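Local atomic coordinates of acetyltransferase, GNAT family (Streptococcus pneumoniae, PDB entry 2ATR), a protein that is of unknown function but, as a member of the GNAT family, probably transfers the acetyl group of acetyl-CoA to an as yet unidentified acceptor. Residues A[86-89]-A[90-94]; A[110-113]-A[114-118]; A[72-76]-A[77-81]. All blocks are in the same frame, centred on the assembly; numbering follows the deposited sequence.

Contact 1: A[86-89]-A[90-94]; sequences SLMK and EALGN
M88, a selenomethionine, and L92 lie side by side one turn apart and point the same way. They sit on helix 83-92, the crossing helix of the beta-alpha-beta unit in the GNAT fold. Their ends meet through methyl groups: CE of M88 is 3.8 Å from CD1 of L92. The M88 chain is bent at both chi2 (-73°) and chi3 (-75°), and the double bend brings CE back alongside L92 instead of running straight out. Both residues also pack on F120, so the pair belongs to an apolar patch.

A91 and L87 face another way. The CB of A91 lies 3.4 Å from L87 O, and both residues pack against Y45 and I57 of the central sheet. E90 is exposed, though its side chain also touches Y45 and I4. Its CG, anti to the carbonyl carbon (chi1 -59°), lies 3.5 Å from S86 O. The hydroxyl of S86 is bound back to G82 O, just before the helix.

Backbone bonds hold this spacing. E90 N reaches S86 O at 3.0 Å, and A91 N reaches L87 O at 3.0 Å. The series fades toward G93, whose bond to K89 O is weak. L92 also leans on the turn before it: its N donates to M88 O at 2.9 Å, and its CB stands 3.3 Å from that same oxygen.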
loop_
_atom_site.group_PDB
_atom_site.type_symbol
_atom_site.label_atom_id
_atom_site.label_comp_id
_atom_site.label_asym_id
_atom_site.label_seq_id
_atom_site.Cartn_x
_atom_site.Cartn_y
_atom_site.Cartn_z
ATOM N N SER A 86 7.003 -7.880 3.956
ATOM C CA SER A 86 8.028 -7.012 4.452
ATOM C C SER A 86 7.589 -5.579 4.416
ATOM O O SER A 86 7.722 -4.897 5.411
ATOM C CB SER A 86 9.311 -7.211 3.613
ATOM O OG SER A 86 9.698 -8.559 3.751
ATOM N N LEU A 87 7.077 -5.134 3.259
ATOM C CA LEU A 87 6.584 -3.747 3.083
ATOM C C LEU A 87 5.479 -3.384 4.140
ATOM O O LEU A 87 5.559 -2.353 4.824
ATOM C CB LEU A 87 6.064 -3.550 1.666
ATOM C CG LEU A 87 7.145 -3.414 0.556
ATOM C CD1 LEU A 87 6.422 -3.387 -0.817
ATOM C CD2 LEU A 87 7.955 -2.130 0.770
HETATM N N MSE A 88 4.521 -4.289 4.264
HETATM C CA MSE A 88 3.413 -4.199 5.222
HETATM C C MSE A 88 3.917 -4.137 6.683
HETATM O O MSE A 88 3.531 -3.262 7.466
HETATM C CB MSE A 88 2.443 -5.392 4.982
HETATM C CG MSE A 88 1.459 -5.201 3.757
HETATM SE SE MSE A 88 0.101 -4.002 3.999
HETATM C CE MSE A 88 -0.935 -5.031 5.094
ATOM N N LYS A 89 4.793 -5.061 7.051
ATOM C CA LYS A 89 5.313 -5.106 8.442
ATOM C C LYS A 89 6.114 -3.878 8.822
ATOM O O LYS A 89 5.875 -3.310 9.905
ATOM C CB LYS A 89 6.062 -6.419 8.721
ATOM C CG LYS A 89 5.151 -7.656 8.651
ATOM C CD LYS A 89 5.960 -8.986 8.691
ATOM C CE LYS A 89 5.085 -10.184 8.495
ATOM N NZ LYS A 89 3.870 -10.193 9.397
ATOM N N GLU A 90 6.985 -3.396 7.933
ATOM C CA GLU A 90 7.710 -2.121 8.208
ATOM C C GLU A 90 6.850 -0.859 8.242
ATOM O O GLU A 90 7.007 -0.014 9.151
ATOM C CB GLU A 90 8.874 -1.874 7.254
ATOM C CG GLU A 90 9.945 -2.979 7.269
ATOM C CD GLU A 90 10.559 -3.201 8.660
ATOM O OE1 GLU A 90 10.764 -2.210 9.397
ATOM O OE2 GLU A 90 10.817 -4.378 9.021
ATOM N N ALA A 91 5.969 -0.695 7.249
ATOM C CA ALA A 91 5.131 0.515 7.236
ATOM C C ALA A 91 4.166 0.524 8.419
ATOM O O ALA A 91 4.100 1.515 9.129
ATOM C CB ALA A 91 4.385 0.675 5.911
ATOM N N LEU A 92 3.464 -0.581 8.666
ATOM C CA LEU A 92 2.435 -0.602 9.724
ATOM C C LEU A 92 3.042 -0.579 11.137
ATOM O O LEU A 92 2.345 -0.246 12.091
ATOM C CB LEU A 92 1.511 -1.811 9.576
ATOM C CG LEU A 92 0.596 -1.798 8.342
ATOM C CD1 LEU A 92 -0.132 -3.086 8.305
ATOM C CD2 LEU A 92 -0.329 -0.565 8.403
ATOM N N GLY A 93 4.329 -0.947 11.248
ATOM C CA GLY A 93 5.085 -0.873 12.497
ATOM C C GLY A 93 5.111 0.520 13.103
ATOM O O GLY A 93 5.223 0.698 14.343
ATOM N N ASN A 94 4.983 1.521 12.240
ATOM C CA ASN A 94 4.873 2.896 12.681
ATOM C C ASN A 94 3.512 3.247 13.253
ATOM O O ASN A 94 3.349 4.314 13.833
ATOM C CB ASN A 94 5.194 3.838 11.538
ATOM C CG ASN A 94 6.550 3.574 10.960
ATOM O OD1 ASN A 94 6.686 2.915 9.915
ATOM N ND2 ASN A 94 7.573 4.029 11.659
#

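Contact 2: A[110-113]-A[114-118]; sequences KNVG and FYRSM
V112 lays its CG1 over one face of the R116 guanidinium, 3.3 Å from NH1 and 3.8 Å from CZ of R116. The two residues are one turn apart on helix 109-117 of the GNAT fold. They lie side by side and point the same way. V112 has CG1 anti to the backbone N (chi1 168°), which turns this methyl to the face of the guanidinium. The R116 chain is extended from CG to NE and runs alongside V112. Its charge has a partner beyond the helix, a salt bridge from NE to E121.

The two aromatic rings are neighbours in sequence. CD2 of F114 stands 3.7 Å above the plane of the Y115 ring, over its centre. The carbonyl oxygen of N111 lies near both rings. It is near the plane of the F114 ring, at the edge. It meets the Y115 ring obliquely, 3.1 Å from CD2 of Y115. The rings reach inward, where both touch L72 of strand 66-74; F114 also touches M88 of helix 83-92.

The oxygen of N111 accepts the backbone N-H of Y115 in a nearly straight bond (173°). The F114 N-H comes to K110 O from above the carbonyl plane. At the last turn, S117 N donates to G113 O at 3.0 Å. S117 OG turns back along the helix and donates to F114 O; the modelled length of this hydrogen bond, 2.5 Å, is very short and doubtful.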
loop_
_atom_site.group_PDB
_atom_site.type_symbol
_atom_site.label_atom_id
_atom_site.label_comp_id
_atom_site.label_asym_id
_atom_site.label_seq_id
_atom_site.Cartn_x
_atom_site.Cartn_y
_atom_site.Cartn_z
ATOM N N LYS A 110 -6.533 -14.713 -3.858
ATOM C CA LYS A 110 -5.131 -14.326 -3.640
ATOM C C LYS A 110 -4.955 -13.082 -2.779
ATOM O O LYS A 110 -4.098 -13.045 -1.864
ATOM C CB LYS A 110 -4.461 -14.065 -4.988
ATOM C CG LYS A 110 -3.035 -13.610 -4.859
ATOM C CD LYS A 110 -2.396 -13.320 -6.226
ATOM C CE LYS A 110 -0.881 -13.256 -6.058
ATOM N NZ LYS A 110 -0.387 -11.839 -6.011
ATOM N N ASN A 111 -5.731 -12.044 -3.094
ATOM C CA ASN A 111 -5.626 -10.780 -2.373
ATOM C C ASN A 111 -6.097 -10.963 -0.965
ATOM O O ASN A 111 -5.428 -10.540 -0.032
ATOM C CB ASN A 111 -6.427 -9.688 -3.048
ATOM C CG ASN A 111 -5.725 -9.129 -4.268
ATOM O OD1 ASN A 111 -4.575 -9.485 -4.562
ATOM N ND2 ASN A 111 -6.389 -8.212 -4.947
ATOM N N VAL A 112 -7.239 -11.616 -0.822
ATOM C CA VAL A 112 -7.865 -11.734 0.470
ATOM C C VAL A 112 -7.000 -12.639 1.318
ATOM O O VAL A 112 -6.742 -12.294 2.484
ATOM C CB VAL A 112 -9.355 -12.122 0.424
ATOM C CG1 VAL A 112 -9.887 -12.526 1.864
ATOM C CG2 VAL A 112 -10.173 -10.954 -0.118
ATOM N N GLY A 113 -6.511 -13.755 0.744
ATOM C CA GLY A 113 -5.665 -14.686 1.504
ATOM C C GLY A 113 -4.390 -13.985 1.979
ATOM O O GLY A 113 -3.972 -14.168 3.112
ATOM N N PHE A 114 -3.786 -13.149 1.135
ATOM C CA PHE A 114 -2.602 -12.388 1.527
ATOM C C PHE A 114 -2.839 -11.391 2.703
ATOM O O PHE A 114 -2.087 -11.396 3.679
ATOM C CB PHE A 114 -1.917 -11.685 0.357
ATOM C CG PHE A 114 -0.898 -10.631 0.808
ATOM C CD1 PHE A 114 0.358 -11.024 1.273
ATOM C CD2 PHE A 114 -1.206 -9.268 0.800
ATOM C CE1 PHE A 114 1.302 -10.064 1.714
ATOM C CE2 PHE A 114 -0.282 -8.330 1.259
ATOM C CZ PHE A 114 0.974 -8.748 1.711
ATOM N N TYR A 115 -3.870 -10.563 2.606
ATOM C CA TYR A 115 -4.181 -9.605 3.689
ATOM C C TYR A 115 -4.607 -10.297 5.008
ATOM O O TYR A 115 -4.262 -9.831 6.102
ATOM C CB TYR A 115 -5.201 -8.576 3.219
ATOM C CG TYR A 115 -4.620 -7.648 2.189
ATOM C CD1 TYR A 115 -3.481 -6.836 2.503
ATOM C CD2 TYR A 115 -5.127 -7.623 0.872
ATOM C CE1 TYR A 115 -2.920 -5.976 1.528
ATOM C CE2 TYR A 115 -4.543 -6.801 -0.133
ATOM C CZ TYR A 115 -3.463 -5.982 0.207
ATOM O OH TYR A 115 -2.906 -5.185 -0.770
ATOM N N ARG A 116 -5.319 -11.411 4.898
ATOM C CA ARG A 116 -5.616 -12.215 6.096
ATOM C C ARG A 116 -4.333 -12.725 6.715
ATOM O O ARG A 116 -4.198 -12.678 7.945
ATOM C CB ARG A 116 -6.589 -13.334 5.784
ATOM C CG ARG A 116 -8.069 -12.923 5.720
ATOM C CD ARG A 116 -8.997 -14.212 5.699
ATOM N NE ARG A 116 -10.424 -13.865 5.834
ATOM C CZ ARG A 116 -11.374 -14.158 4.944
ATOM N NH1 ARG A 116 -11.089 -14.832 3.814
ATOM N NH2 ARG A 116 -12.621 -13.785 5.170
ATOM N N SER A 117 -3.335 -13.090 5.893
ATOM C CA SER A 117 -2.042 -13.569 6.455
ATOM C C SER A 117 -1.355 -12.414 7.135
ATOM O O SER A 117 -0.502 -12.610 8.010
ATOM C CB SER A 117 -1.116 -14.203 5.383
ATOM O OG SER A 117 -0.512 -13.165 4.616
HETATM N N MSE A 118 -1.749 -11.192 6.775
HETATM C CA MSE A 118 -1.187 -10.007 7.413
HETATM C C MSE A 118 -2.022 -9.603 8.630
HETATM O O MSE A 118 -1.675 -8.669 9.284
HETATM C CB MSE A 118 -1.059 -8.822 6.434
HETATM C CG MSE A 118 0.047 -8.907 5.375
HETATM SE SE MSE A 118 1.745 -9.261 5.992
HETATM C CE MSE A 118 1.836 -10.890 5.586
#

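Contact 3: A[72-76]-A[77-81]; sequences LIVLP and SYQRQ
V74 holds CG1 opposite its backbone N, with chi1 at -177°, and this methyl then faces the chain that turns back past it. CG1 of V74 meets CB of Y78 at 3.8 Å. The two side chains cross at about a right angle. Q79 comes to the same valine by a different route and slides past it in the opposite direction. With chi1 at -86°, CG of Q79 is set against V74, 3.9 Å from CB of V74. The chain is extended beyond CG, which carries the amide end on over the first corner of the turn. There NE2 of Q79 is 3.8 Å from CA of P76.

The reversal itself is a type I beta turn from L75 to Y78, with P76 and S77 at its corners. Y78 N donates to L75 O at 2.8 Å. The bond is bent (137° at the hydrogen), and the donor stands well above the carbonyl plane. CB of L75 touches two residues of the turn. It lies 3.9 Å from OG of S77 and 4.0 Å from CD2 of Y78, meeting the tyrosine ring obliquely.

The far end of Y78 is fixed elsewhere: its hydroxyl is hydrogen-bonded to D49. V74 and Y78 also both touch I83, so the strand end and the turn both pack against helix 83-92.

The segment joins the end of strand 66-74 to the loop before helix 83-92. Q79 opens a sequence that fits the Q/R-x-x-G-x-G/A signature of GNAT enzymes. In relatives this loop binds the pyrophosphate of acetyl-CoA, and it probably does so here.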
loop_
_atom_site.group_PDB
_atom_site.type_symbol
_atom_site.label_atom_id
_atom_site.label_comp_id
_atom_site.label_asym_id
_atom_site.label_seq_id
_atom_site.Cartn_x
_atom_site.Cartn_y
_atom_site.Cartn_z
ATOM N N LEU A 72 -0.081 -0.650 -2.414
ATOM C CA LEU A 72 0.868 -1.722 -2.177
ATOM C C LEU A 72 1.209 -2.375 -3.524
ATOM O O LEU A 72 0.348 -3.027 -4.154
ATOM C CB LEU A 72 0.320 -2.776 -1.223
ATOM C CG LEU A 72 1.236 -3.953 -0.860
ATOM C CD1 LEU A 72 2.549 -3.443 -0.217
ATOM C CD2 LEU A 72 0.548 -4.953 0.081
ATOM N N ILE A 73 2.444 -2.196 -3.963
ATOM C CA ILE A 73 2.829 -2.641 -5.307
ATOM C C ILE A 73 4.112 -3.414 -5.197
ATOM O O ILE A 73 5.052 -2.940 -4.559
ATOM C CB ILE A 73 3.059 -1.456 -6.291
ATOM C CG1 ILE A 73 1.786 -0.638 -6.453
ATOM C CG2 ILE A 73 3.525 -1.973 -7.663
ATOM C CD1 ILE A 73 1.977 0.657 -7.157
ATOM N N VAL A 74 4.126 -4.622 -5.753
ATOM C CA VAL A 74 5.363 -5.317 -6.086
ATOM C C VAL A 74 5.329 -5.603 -7.620
ATOM O O VAL A 74 4.261 -5.928 -8.194
ATOM C CB VAL A 74 5.541 -6.616 -5.308
ATOM C CG1 VAL A 74 6.907 -7.268 -5.651
ATOM C CG2 VAL A 74 5.480 -6.375 -3.816
ATOM N N LEU A 75 6.468 -5.410 -8.291
ATOM C CA LEU A 75 6.576 -5.882 -9.703
ATOM C C LEU A 75 6.154 -7.320 -9.802
ATOM O O LEU A 75 6.646 -8.179 -9.030
ATOM C CB LEU A 75 7.985 -5.721 -10.279
ATOM C CG LEU A 75 8.450 -4.291 -10.442
ATOM C CD1 LEU A 75 9.979 -4.253 -10.820
ATOM C CD2 LEU A 75 7.568 -3.501 -11.476
ATOM N N PRO A 76 5.182 -7.587 -10.716
ATOM C CA PRO A 76 4.552 -8.876 -10.842
ATOM C C PRO A 76 5.573 -9.883 -11.189
ATOM O O PRO A 76 5.287 -11.056 -11.133
ATOM C CB PRO A 76 3.538 -8.684 -11.999
ATOM C CG PRO A 76 3.257 -7.236 -11.994
ATOM C CD PRO A 76 4.593 -6.606 -11.659
ATOM N N SER A 77 6.790 -9.423 -11.509
ATOM C CA SER A 77 7.872 -10.343 -11.857
ATOM C C SER A 77 8.603 -10.895 -10.615
ATOM O O SER A 77 9.148 -12.002 -10.682
ATOM C CB SER A 77 8.800 -9.785 -12.979
ATOM O OG SER A 77 9.132 -8.432 -12.836
ATOM N N TYR A 78 8.591 -10.130 -9.506
ATOM C CA TYR A 78 9.048 -10.558 -8.168
ATOM C C TYR A 78 7.816 -11.171 -7.485
ATOM O O TYR A 78 6.938 -11.707 -8.182
ATOM C CB TYR A 78 9.632 -9.358 -7.356
ATOM C CG TYR A 78 10.971 -8.826 -7.905
ATOM C CD1 TYR A 78 12.169 -9.089 -7.248
ATOM C CD2 TYR A 78 11.020 -8.100 -9.108
ATOM C CE1 TYR A 78 13.383 -8.657 -7.757
ATOM C CE2 TYR A 78 12.220 -7.630 -9.618
ATOM C CZ TYR A 78 13.414 -7.931 -8.953
ATOM O OH TYR A 78 14.621 -7.482 -9.461
ATOM N N GLN A 79 7.702 -11.111 -6.156
ATOM C CA GLN A 79 6.431 -11.594 -5.494
ATOM C C GLN A 79 6.541 -13.037 -5.075
ATOM O O GLN A 79 7.407 -13.761 -5.555
ATOM C CB GLN A 79 5.201 -11.480 -6.407
ATOM C CG GLN A 79 4.437 -10.133 -6.430
ATOM C CD GLN A 79 3.192 -10.206 -7.299
ATOM O OE1 GLN A 79 2.750 -11.304 -7.698
ATOM N NE2 GLN A 79 2.605 -9.059 -7.592
ATOM N N ARG A 80 5.638 -13.454 -4.186
ATOM C CA ARG A 80 5.667 -14.787 -3.557
ATOM C C ARG A 80 6.991 -15.123 -2.834
ATOM O O ARG A 80 7.239 -16.280 -2.490
ATOM C CB ARG A 80 5.206 -15.885 -4.543
ATOM C CG ARG A 80 3.684 -15.826 -4.832
ATOM C CD ARG A 80 3.204 -16.923 -5.799
ATOM N NE ARG A 80 1.839 -16.685 -6.309
ATOM C CZ ARG A 80 1.546 -16.179 -7.516
ATOM N NH1 ARG A 80 2.519 -15.833 -8.368
ATOM N NH2 ARG A 80 0.271 -16.005 -7.875
ATOM N N GLN A 81 7.829 -14.105 -2.600
ATOM C CA GLN A 81 9.046 -14.229 -1.762
ATOM C C GLN A 81 9.043 -13.227 -0.596
ATOM O O GLN A 81 10.112 -12.799 -0.086
ATOM C CB GLN A 81 10.332 -14.119 -2.595
ATOM C CG GLN A 81 10.613 -12.765 -3.247
ATOM C CD GLN A 81 11.841 -12.835 -4.169
ATOM O OE1 GLN A 81 12.978 -12.960 -3.699
ATOM N NE2 GLN A 81 11.608 -12.751 -5.487
#

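How the contacts relate
From the N terminus, contact 3 comes first. It closes the beta turn that leaves strand 66-74. Contact 1 follows on helix 83-92, and contact 2 lies last, on helix 109-117. Each closes only a short local stretch. They run in series; none nests in or crosses another. Between contacts 1 and 2 the chain passes through strand 100-102, which completes the beta-alpha-beta unit. In space the three meet round L72. Its CD2 is 3.8 Å from CG of M88 and 3.7 Å from CE2 of F114. M88 in turn packs on M118. Thus both helices and the strand share an apolar interface.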